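Local coordinates for extracellular PQQ-dependent sugar dehydrogenase (Coprinopsis cinerea, PDB 6JT6), which probably oxidises sugars with a pyrroloquinoline quinone cofactor and relays the electrons through a haem b cytochrome domain, the part described here, at residues L47-N59 with N67-T79. Numbering follows the deposited sequence.
With HEM (protoporphyrin IX containing Fe), chain C.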
loop_
_atom_site.group_PDB
_atom_site.type_symbol
_atom_site.label_atom_id
_atom_site.label_comp_id
_atom_site.label_asym_id
_atom_site.label_seq_id
_atom_site.Cartn_x
_atom_site.Cartn_y
_atom_site.Cartn_z
ATOM N N LEU A 47 0.550 4.070 0.984
ATOM C CA LEU A 47 -0.509 4.857 0.387
ATOM C C LEU A 47 -0.885 4.219 -0.932
ATOM O O LEU A 47 0.003 3.948 -1.757
ATOM C CB LEU A 47 -0.042 6.303 0.155
ATOM C CG LEU A 47 -0.892 7.148 -0.837
ATOM C CD1 LEU A 47 -2.265 7.533 -0.281
ATOM C CD2 LEU A 47 -0.151 8.410 -1.250
ATOM N N PHE A 48 -2.186 3.974 -1.107
ATOM C CA PHE A 48 -2.758 3.615 -2.404
ATOM C C PHE A 48 -3.625 4.799 -2.775
ATOM O O PHE A 48 -4.507 5.181 -2.008
ATOM C CB PHE A 48 -3.668 2.388 -2.310
ATOM C CG PHE A 48 -2.963 1.102 -1.926
ATOM C CD1 PHE A 48 -1.673 0.804 -2.389
ATOM C CD2 PHE A 48 -3.629 0.150 -1.130
ATOM C CE1 PHE A 48 -1.071 -0.412 -2.047
ATOM C CE2 PHE A 48 -3.016 -1.057 -0.788
ATOM C CZ PHE A 48 -1.751 -1.329 -1.249
ATOM N N GLN A 49 -3.418 5.332 -3.974
ATOM C CA GLN A 49 -4.207 6.466 -4.434
ATOM C C GLN A 49 -4.554 6.233 -5.888
ATOM O O GLN A 49 -3.708 5.819 -6.673
ATOM C CB GLN A 49 -3.419 7.770 -4.278
ATOM C CG GLN A 49 -4.190 9.008 -4.742
ATOM C CD GLN A 49 -3.587 10.293 -4.194
ATOM O OE1 GLN A 49 -3.498 10.479 -2.992
ATOM N NE2 GLN A 49 -3.170 11.181 -5.087
ATOM N N GLY A 50 -5.786 6.518 -6.265
ATOM C CA GLY A 50 -6.107 6.454 -7.666
ATOM C C GLY A 50 -7.411 7.148 -7.959
ATOM O O GLY A 50 -7.997 7.746 -7.050
ATOM N N PRO A 51 -7.858 7.073 -9.228
ATOM C CA PRO A 51 -9.157 7.598 -9.666
ATOM C C PRO A 51 -10.246 7.052 -8.756
ATOM O O PRO A 51 -10.195 5.883 -8.394
ATOM C CB PRO A 51 -9.310 7.015 -11.095
ATOM C CG PRO A 51 -7.902 6.815 -11.539
ATOM C CD PRO A 51 -7.217 6.277 -10.298
ATOM N N ALA A 52 -11.222 7.884 -8.387
ATOM C CA ALA A 52 -12.303 7.447 -7.494
ATOM C C ALA A 52 -13.148 6.318 -8.084
ATOM O O ALA A 52 -13.832 5.596 -7.361
ATOM C CB ALA A 52 -13.192 8.623 -7.145
ATOM N N SER A 53 -13.124 6.182 -9.397
ATOM C CA SER A 53 -13.912 5.155 -10.050
ATOM C C SER A 53 -13.226 3.790 -10.114
ATOM O O SER A 53 -13.859 2.814 -10.543
ATOM C CB SER A 53 -14.299 5.628 -11.452
ATOM O OG SER A 53 -13.135 5.824 -12.280
ATOM N N ALA A 54 -11.942 3.727 -9.729
ATOM C CA ALA A 54 -11.175 2.476 -9.760
ATOM C C ALA A 54 -11.799 1.438 -8.848
ATOM O O ALA A 54 -12.398 1.777 -7.835
ATOM C CB ALA A 54 -9.710 2.712 -9.354
ATOM N N GLY A 55 -11.595 0.161 -9.149
ATOM C CA GLY A 55 -12.184 -0.897 -8.312
ATOM C C GLY A 55 -11.386 -1.216 -7.058
ATOM O O GLY A 55 -11.923 -1.182 -5.938
ATOM N N TRP A 56 -10.102 -1.509 -7.245
ATOM C CA TRP A 56 -9.192 -1.706 -6.113
ATOM C C TRP A 56 -7.740 -1.443 -6.532
ATOM O O TRP A 56 -7.418 -1.378 -7.723
ATOM C CB TRP A 56 -9.356 -3.114 -5.501
ATOM C CG TRP A 56 -9.134 -4.301 -6.419
ATOM C CD1 TRP A 56 -10.096 -5.069 -7.019
ATOM C CD2 TRP A 56 -7.862 -4.877 -6.789
ATOM N NE1 TRP A 56 -9.494 -6.090 -7.758
ATOM C CE2 TRP A 56 -8.128 -5.994 -7.618
ATOM C CE3 TRP A 56 -6.512 -4.536 -6.504
ATOM C CZ2 TRP A 56 -7.101 -6.811 -8.136
ATOM C CZ3 TRP A 56 -5.484 -5.343 -7.023
ATOM C CH2 TRP A 56 -5.791 -6.471 -7.829
ATOM N N ILE A 57 -6.877 -1.260 -5.531
ATOM C CA ILE A 57 -5.479 -0.909 -5.734
ATOM C C ILE A 57 -4.688 -1.752 -4.731
ATOM O O ILE A 57 -5.039 -1.809 -3.547
ATOM C CB ILE A 57 -5.228 0.586 -5.442
ATOM C CG1 ILE A 57 -6.256 1.477 -6.162
ATOM C CG2 ILE A 57 -3.747 0.970 -5.760
ATOM C CD1 ILE A 57 -6.249 2.940 -5.701
ATOM N N GLY A 58 -3.622 -2.385 -5.206
ATOM C CA GLY A 58 -2.853 -3.318 -4.403
ATOM C C GLY A 58 -1.379 -3.406 -4.732
ATOM O O GLY A 58 -0.887 -2.778 -5.676
ATOM N N ASN A 59 -0.652 -4.135 -3.889
ATOM C CA ASN A 59 0.775 -4.307 -4.113
ATOM C C ASN A 59 1.197 -5.746 -3.877
ATOM O O ASN A 59 0.393 -6.582 -3.489
ATOM C CB ASN A 59 1.621 -3.322 -3.263
ATOM C CG ASN A 59 1.385 -3.461 -1.765
ATOM O OD1 ASN A 59 0.934 -4.490 -1.284
ATOM N ND2 ASN A 59 1.701 -2.407 -1.017
ATOM N N ASN A 67 3.878 -15.765 -3.571
ATOM C CA ASN A 67 4.596 -16.020 -2.319
ATOM C C ASN A 67 5.204 -14.773 -1.649
ATOM O O ASN A 67 6.314 -14.790 -1.102
ATOM C CB ASN A 67 5.622 -17.166 -2.522
ATOM C CG ASN A 67 4.979 -18.378 -3.180
ATOM O OD1 ASN A 67 4.029 -18.954 -2.633
ATOM N ND2 ASN A 67 5.466 -18.750 -4.354
ATOM N N ASN A 68 4.443 -13.701 -1.669
ATOM C CA ASN A 68 4.829 -12.463 -0.961
ATOM C C ASN A 68 3.524 -11.853 -0.453
ATOM O O ASN A 68 2.494 -12.024 -1.096
ATOM C CB ASN A 68 5.553 -11.465 -1.911
ATOM C CG ASN A 68 6.880 -11.991 -2.447
ATOM O OD1 ASN A 68 7.851 -12.151 -1.713
ATOM N ND2 ASN A 68 6.942 -12.212 -3.734
ATOM N N PRO A 69 3.549 -11.127 0.686
ATOM C CA PRO A 69 2.351 -10.411 1.110
ATOM C C PRO A 69 1.807 -9.531 0.001
ATOM O O PRO A 69 2.564 -8.771 -0.634
ATOM C CB PRO A 69 2.858 -9.525 2.274
ATOM C CG PRO A 69 3.999 -10.327 2.829
ATOM C CD PRO A 69 4.687 -10.793 1.563
ATOM N N LEU A 70 0.501 -9.659 -0.202
ATOM C CA LEU A 70 -0.228 -8.825 -1.139
ATOM C C LEU A 70 -1.174 -7.965 -0.318
ATOM O O LEU A 70 -1.997 -8.490 0.431
ATOM C CB LEU A 70 -0.999 -9.684 -2.151
ATOM C CG LEU A 70 -0.265 -10.811 -2.920
ATOM C CD1 LEU A 70 -1.255 -11.483 -3.863
ATOM C CD2 LEU A 70 0.941 -10.359 -3.761
ATOM N N LEU A 71 -1.055 -6.651 -0.436
ATOM C CA LEU A 71 -2.016 -5.779 0.261
ATOM C C LEU A 71 -2.947 -5.187 -0.744
ATOM O O LEU A 71 -2.524 -4.751 -1.809
ATOM C CB LEU A 71 -1.326 -4.683 1.090
ATOM C CG LEU A 71 -0.151 -5.090 1.988
ATOM C CD1 LEU A 71 0.414 -3.852 2.667
ATOM C CD2 LEU A 71 -0.499 -6.165 3.015
ATOM N N VAL A 72 -4.230 -5.176 -0.412
ATOM C CA VAL A 72 -5.233 -4.694 -1.326
ATOM C C VAL A 72 -6.168 -3.727 -0.606
ATOM O O VAL A 72 -6.689 -4.027 0.485
ATOM C CB VAL A 72 -5.948 -5.849 -2.081
ATOM C CG1 VAL A 72 -6.644 -6.793 -1.130
ATOM C CG2 VAL A 72 -6.942 -5.319 -3.104
ATOM N N GLY A 73 -6.322 -2.549 -1.202
ATOM C CA GLY A 73 -7.203 -1.529 -0.666
ATOM C C GLY A 73 -8.268 -1.108 -1.644
ATOM O O GLY A 73 -8.112 -1.247 -2.871
ATOM N N TRP A 74 -9.375 -0.597 -1.100
ATOM C CA TRP A 74 -10.448 -0.047 -1.885
ATOM C C TRP A 74 -11.319 0.870 -1.020
ATOM O O TRP A 74 -11.112 0.971 0.212
ATOM C CB TRP A 74 -11.252 -1.149 -2.580
ATOM C CG TRP A 74 -12.063 -2.017 -1.651
ATOM C CD1 TRP A 74 -13.381 -1.855 -1.300
ATOM C CD2 TRP A 74 -11.608 -3.207 -0.997
ATOM N NE1 TRP A 74 -13.780 -2.885 -0.457
ATOM C CE2 TRP A 74 -12.714 -3.735 -0.265
ATOM C CE3 TRP A 74 -10.391 -3.898 -0.990
ATOM C CZ2 TRP A 74 -12.624 -4.911 0.503
ATOM C CZ3 TRP A 74 -10.298 -5.080 -0.224
ATOM C CH2 TRP A 74 -11.418 -5.565 0.524
ATOM N N VAL A 75 -12.260 1.558 -1.664
ATOM C CA VAL A 75 -13.232 2.377 -0.927
ATOM C C VAL A 75 -14.639 1.847 -1.226
ATOM O O VAL A 75 -15.050 1.781 -2.382
ATOM C CB VAL A 75 -13.102 3.897 -1.220
ATOM C CG1 VAL A 75 -14.148 4.666 -0.439
ATOM C CG2 VAL A 75 -11.740 4.409 -0.768
ATOM N N ASP A 76 -15.332 1.434 -0.169
ATOM C CA ASP A 76 -16.703 0.950 -0.239
ATOM C C ASP A 76 -17.630 2.137 0.059
ATOM O O ASP A 76 -17.902 2.420 1.222
ATOM C CB ASP A 76 -16.900 -0.170 0.798
ATOM C CG ASP A 76 -18.353 -0.648 0.894
ATOM O OD1 ASP A 76 -19.065 -0.621 -0.134
ATOM O OD2 ASP A 76 -18.759 -1.062 2.005
ATOM N N GLY A 77 -18.057 2.852 -0.989
ATOM C CA GLY A 77 -18.880 4.055 -0.823
ATOM C C GLY A 77 -17.995 5.207 -0.406
ATOM O O GLY A 77 -17.316 5.795 -1.248
ATOM N N SER A 78 -17.993 5.529 0.885
ATOM C CA SER A 78 -16.977 6.431 1.423
ATOM C C SER A 78 -15.968 5.760 2.395
ATOM O O SER A 78 -15.091 6.434 2.929
ATOM C CB SER A 78 -17.650 7.652 2.076
ATOM O OG SER A 78 -18.325 7.247 3.257
ATOM N N THR A 79 -16.090 4.447 2.608
ATOM C CA THR A 79 -15.364 3.749 3.694
ATOM C C THR A 79 -14.149 2.978 3.121
ATOM O O THR A 79 -14.330 2.028 2.357
ATOM C CB THR A 79 -16.301 2.803 4.493
ATOM O OG1 THR A 79 -17.431 3.537 5.003
ATOM C CG2 THR A 79 -15.547 2.101 5.672
HETATM C CHA HEM C . 0.560 -10.707 -12.057
HETATM C CHB HEM C . -3.436 -13.475 -11.821
HETATM C CHC HEM C . -5.000 -10.952 -7.996
HETATM C CHD HEM C . -0.593 -8.798 -7.739
HETATM C C1A HEM C . -0.416 -11.641 -12.353
HETATM C C2A HEM C . -0.418 -12.462 -13.510
HETATM C C3A HEM C . -1.558 -13.229 -13.438
HETATM C C4A HEM C . -2.254 -12.893 -12.245
HETATM C CMA HEM C . -2.014 -14.269 -14.449
HETATM C CAA HEM C . 0.631 -12.491 -14.612
HETATM C CBA HEM C . 0.712 -11.187 -15.424
HETATM C CGA HEM C . -0.599 -10.705 -15.987
HETATM O O1A HEM C . -1.150 -9.649 -15.576
HETATM O O2A HEM C . -1.153 -11.367 -16.891
HETATM C C1B HEM C . -4.226 -13.017 -10.770
HETATM C C2B HEM C . -5.537 -13.532 -10.492
HETATM C C3B HEM C . -6.008 -12.787 -9.429
HETATM C C4B HEM C . -4.933 -11.830 -9.076
HETATM C CMB HEM C . -6.254 -14.656 -11.269
HETATM C CAB HEM C . -7.295 -12.856 -8.682
HETATM C CBB HEM C . -8.464 -13.136 -9.249
HETATM C C1C HEM C . -3.894 -10.192 -7.524
HETATM C C2C HEM C . -3.905 -9.374 -6.371
HETATM C C3C HEM C . -2.651 -8.755 -6.280
HETATM C C4C HEM C . -1.874 -9.185 -7.420
HETATM C CMC HEM C . -5.085 -9.275 -5.420
HETATM C CAC HEM C . -2.197 -7.841 -5.194
HETATM C CBC HEM C . -3.040 -6.964 -4.606
HETATM C C1D HEM C . 0.016 -9.112 -8.963
HETATM C C2D HEM C . 1.340 -8.572 -9.339
HETATM C C3D HEM C . 1.675 -9.111 -10.518
HETATM C C4D HEM C . 0.542 -9.997 -10.859
HETATM C CMD HEM C . 2.194 -7.592 -8.579
HETATM C CAD HEM C . 2.925 -8.812 -11.344
HETATM C CBD HEM C . 4.169 -9.575 -10.928
HETATM C CGD HEM C . 4.024 -11.009 -11.359
HETATM O O1D HEM C . 4.009 -11.965 -10.537
HETATM O O2D HEM C . 3.879 -11.237 -12.568
HETATM N NA HEM C . -1.566 -11.898 -11.602
HETATM N NB HEM C . -3.916 -12.028 -9.922
HETATM N NC HEM C . -2.683 -10.029 -8.158
HETATM N ND HEM C . -0.418 -10.001 -9.897
HETATM FE FE HEM C . -2.087 -10.986 -9.909
HETATM O O HOH W 1 -12.427 1.267 -4.765
#
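Leu70 sets CB 3.7 Å from Asn59 O and turns CD1 onto the haem at C3C. Next along strand 70-76, Leu71 N donates to Asn59 OD1 (3.1 Å) and, weakly, to Asn59 O. Asn59 can reach back because CG sits between its backbone N and carbonyl carbon (chi1 59°); its ND2 binds Tyr30. Leu71 O accepts a hydrogen bond from Asn59 N, and Phe48 CZ rests 3.6 Å from the same oxygen. Val72, opposite Gly58, presses CG2 on Trp56 CE3 at 3.5 Å. The indole of Trp56 runs on to the haem, with CH2 3.8 Å from C2C of the porphyrin, while its NE1 donates to Tyr162 O. With the indole of Trp56 cut back to an alanine, Val72 CG2 and the haem would probably face a gap, and Tyr162 O would lose its donor. Gly73 pairs with Ile57 through two nearly straight bonds (167° and 172°), and the Phe48 ring lies against Gly73, where a CB would run into CD2. Trp74 brings CB against Gly55 O, which a water links to Val75 N. Gly55 and Trp56 form a classic beta bulge facing His146. Strands 56-60 and 70-76 thus make an antiparallel hairpin whose Trp56, Gly58 and Leu70 line the haem pocket of a cellobiose-dehydrogenase-type cytochrome domain.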